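PDB 3PT5: NANS (YJHS), A 9-O-acetyl N-acetylneuraminic acid esterase from Escherichia coli O157:H7 EDL933, which probably hydrolyses the 9-O-acetyl group of 9-O-acetyl-N-acetylneuraminate, allowing the bacterium to grow on this host sialic acid. Local coordinates for residues Phe193-Ser198 with Trp240-Asn245. Numbering follows the deposited sequence.
Sequences FDLMTS and WYWKEN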
loop_
_atom_site.group_PDB
_atom_site.type_symbol
_atom_site.label_atom_id
_atom_site.label_comp_id
_atom_site.label_asym_id
_atom_site.label_seq_id
_atom_site.Cartn_x
_atom_site.Cartn_y
_atom_site.Cartn_z
ATOM N N PHE A 193 3.404 12.608 -6.925
ATOM C CA PHE A 193 4.413 13.115 -7.898
ATOM C C PHE A 193 3.752 13.785 -9.084
ATOM O O PHE A 193 4.284 14.762 -9.642
ATOM C CB PHE A 193 5.379 12.020 -8.342
ATOM C CG PHE A 193 6.563 11.872 -7.435
ATOM C CD1 PHE A 193 6.460 12.157 -6.073
ATOM C CD2 PHE A 193 7.790 11.455 -7.939
ATOM C CE1 PHE A 193 7.548 12.029 -5.239
ATOM C CE2 PHE A 193 8.888 11.338 -7.101
ATOM C CZ PHE A 193 8.775 11.623 -5.765
ATOM N N ASP A 194 2.591 13.289 -9.461
ATOM C CA ASP A 194 1.841 13.916 -10.568
ATOM C C ASP A 194 1.361 15.336 -10.233
ATOM O O ASP A 194 1.179 16.151 -11.136
ATOM C CB ASP A 194 0.691 13.024 -11.044
ATOM C CG ASP A 194 1.184 11.816 -11.833
ATOM O OD1 ASP A 194 1.929 12.002 -12.832
ATOM O OD2 ASP A 194 0.828 10.677 -11.481
ATOM N N LEU A 195 1.185 15.638 -8.951
ATOM C CA LEU A 195 0.823 16.990 -8.527
ATOM C C LEU A 195 1.849 18.029 -8.933
ATOM O O LEU A 195 1.530 19.210 -9.063
ATOM C CB LEU A 195 0.692 17.076 -7.014
ATOM C CG LEU A 195 -0.369 16.243 -6.323
ATOM C CD1 LEU A 195 -0.146 16.315 -4.806
ATOM C CD2 LEU A 195 -1.726 16.759 -6.682
ATOM N N MET A 196 3.096 17.595 -9.085
ATOM C CA MET A 196 4.217 18.498 -9.318
ATOM C C MET A 196 4.466 18.817 -10.774
ATOM O O MET A 196 5.174 19.776 -11.071
ATOM C CB MET A 196 5.496 17.892 -8.730
ATOM C CG MET A 196 5.441 17.776 -7.236
ATOM S SD MET A 196 7.048 17.334 -6.572
ATOM C CE MET A 196 7.008 15.590 -6.718
ATOM N N THR A 197 3.948 17.974 -11.679
ATOM C CA THR A 197 4.346 18.085 -13.091
ATOM C C THR A 197 3.462 19.094 -13.822
ATOM O O THR A 197 2.340 19.397 -13.390
ATOM C CB THR A 197 4.368 16.723 -13.867
ATOM O OG1 THR A 197 3.031 16.330 -14.183
ATOM C CG2 THR A 197 5.040 15.614 -13.073
ATOM N N SER A 198 3.976 19.617 -14.928
ATOM C CA SER A 198 3.207 20.585 -15.718
ATOM C C SER A 198 2.034 19.863 -16.393
ATOM O O SER A 198 1.040 20.494 -16.778
ATOM C CB SER A 198 4.099 21.288 -16.752
ATOM O OG SER A 198 4.540 20.373 -17.732
ATOM N N TRP A 240 -0.848 16.564 4.406
ATOM C CA TRP A 240 -1.104 17.989 4.367
ATOM C C TRP A 240 -0.077 18.728 3.544
ATOM O O TRP A 240 -0.391 19.765 2.967
ATOM C CB TRP A 240 -1.144 18.570 5.780
ATOM C CG TRP A 240 0.119 18.468 6.599
ATOM C CD1 TRP A 240 0.394 17.524 7.571
ATOM C CD2 TRP A 240 1.223 19.383 6.605
ATOM N NE1 TRP A 240 1.624 17.794 8.155
ATOM C CE2 TRP A 240 2.142 18.928 7.586
ATOM C CE3 TRP A 240 1.532 20.549 5.873
ATOM C CZ2 TRP A 240 3.359 19.581 7.832
ATOM C CZ3 TRP A 240 2.750 21.198 6.128
ATOM C CH2 TRP A 240 3.643 20.703 7.093
ATOM N N TYR A 241 1.146 18.194 3.492
ATOM C CA TYR A 241 2.223 18.816 2.682
ATOM C C TYR A 241 1.779 18.978 1.217
ATOM O O TYR A 241 1.894 20.085 0.602
ATOM C CB TYR A 241 3.523 17.991 2.764
ATOM C CG TYR A 241 4.496 18.452 1.693
ATOM C CD1 TYR A 241 5.236 19.619 1.870
ATOM C CD2 TYR A 241 4.612 17.771 0.491
ATOM C CE1 TYR A 241 6.102 20.082 0.883
ATOM C CE2 TYR A 241 5.470 18.226 -0.520
ATOM C CZ TYR A 241 6.198 19.388 -0.305
ATOM O OH TYR A 241 7.038 19.849 -1.273
ATOM N N TRP A 242 1.277 17.882 0.648
ATOM C CA TRP A 242 0.927 17.832 -0.774
ATOM C C TRP A 242 -0.314 18.688 -1.069
ATOM O O TRP A 242 -0.352 19.452 -2.029
ATOM C CB TRP A 242 0.683 16.368 -1.151
ATOM C CG TRP A 242 1.930 15.547 -1.057
ATOM C CD1 TRP A 242 2.273 14.659 -0.049
ATOM C CD2 TRP A 242 3.045 15.583 -1.955
ATOM N NE1 TRP A 242 3.492 14.104 -0.311
ATOM C CE2 TRP A 242 4.010 14.652 -1.459
ATOM C CE3 TRP A 242 3.318 16.288 -3.138
ATOM C CZ2 TRP A 242 5.228 14.408 -2.108
ATOM C CZ3 TRP A 242 4.544 16.045 -3.796
ATOM C CH2 TRP A 242 5.486 15.110 -3.267
ATOM N N LYS A 243 -1.306 18.578 -0.203
ATOM C CA LYS A 243 -2.508 19.410 -0.309
ATOM C C LYS A 243 -2.244 20.898 -0.202
ATOM O O LYS A 243 -2.875 21.684 -0.915
ATOM C CB LYS A 243 -3.489 19.066 0.786
ATOM C CG LYS A 243 -3.996 17.677 0.782
ATOM C CD LYS A 243 -4.914 17.603 1.921
ATOM C CE LYS A 243 -5.593 16.278 2.037
ATOM N NZ LYS A 243 -6.983 16.509 2.542
ATOM N N GLU A 244 -1.369 21.311 0.712
ATOM C CA GLU A 244 -1.150 22.759 0.918
ATOM C C GLU A 244 -0.282 23.357 -0.168
ATOM O O GLU A 244 -0.427 24.528 -0.505
ATOM C CB GLU A 244 -0.474 23.040 2.262
ATOM C CG GLU A 244 -1.351 22.750 3.472
ATOM C CD GLU A 244 -0.772 23.322 4.775
ATOM O OE1 GLU A 244 0.229 24.068 4.721
ATOM O OE2 GLU A 244 -1.302 23.016 5.861
ATOM N N ASN A 245 0.623 22.556 -0.711
ATOM C CA ASN A 245 1.646 23.068 -1.626
ATOM C C ASN A 245 1.265 22.973 -3.109
ATOM O O ASN A 245 1.849 23.665 -3.955
ATOM C CB ASN A 245 2.989 22.382 -1.349
ATOM C CG ASN A 245 3.728 23.008 -0.170
ATOM O OD1 ASN A 245 4.405 24.033 -0.318
ATOM N ND2 ASN A 245 3.597 22.402 1.013
#
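Leu195 and Trp242 bring the backbones nearest, their CA atoms 7.8 Å apart, where the helically wound turn 193-196, in the loop between strand 182-189 and helix 203-218, faces helix 240-245. The contact thus joins two connections that follow neighbouring parallel strands of the SGNH-hydrolase sheet, 182-189 and 233-236. The indole of Trp242 bridges the gap and meets three side chains: Leu195 at its CB/CE3 end, Met196 and Phe193 together at its CZ3/CH2 end. At the root, CD1 of Leu195 lies 3.7 Å from Trp242 CB and 3.8 Å from Trp242 CE3, packing obliquely against both. Leu195 also packs on Ala249, Tyr250 and Ile253, so one leucine touches both helix 240-245, through Trp242, and helix 247-253. At the far rim, Met196 comes to the ring edge: its CG, in the indole plane, is 4.0 Å from Trp242 CZ3, and its CE is 3.8 Å from Trp242 CH2. The sulfur SD lies 5.2 Å from the centroid of the six-membered ring and 84° off its normal, an edge-on Met-aromatic contact. A bend at chi3 (-85°) turns the methyl back toward Phe193, and CE sits over one face of that phenyl ring, offset toward its rim. Phe193 itself touches the indole more loosely, CD1 lying 4.2 Å from Trp242 CH2. Within the helix, Tyr241 CD2 lies over the centre of one indole face, 3.6 Å above the ring plane. Leu195 and Trp242 form the buried side of the contact, Phe193 and Met196 its exposed margin. Cohesion across it is therefore apolar and dispersive with a sulfur-aromatic component, while Trp242 NE1 donates to the carbonyl of Ser311, which satisfies the one polar atom of the indole and helps fix its rotation.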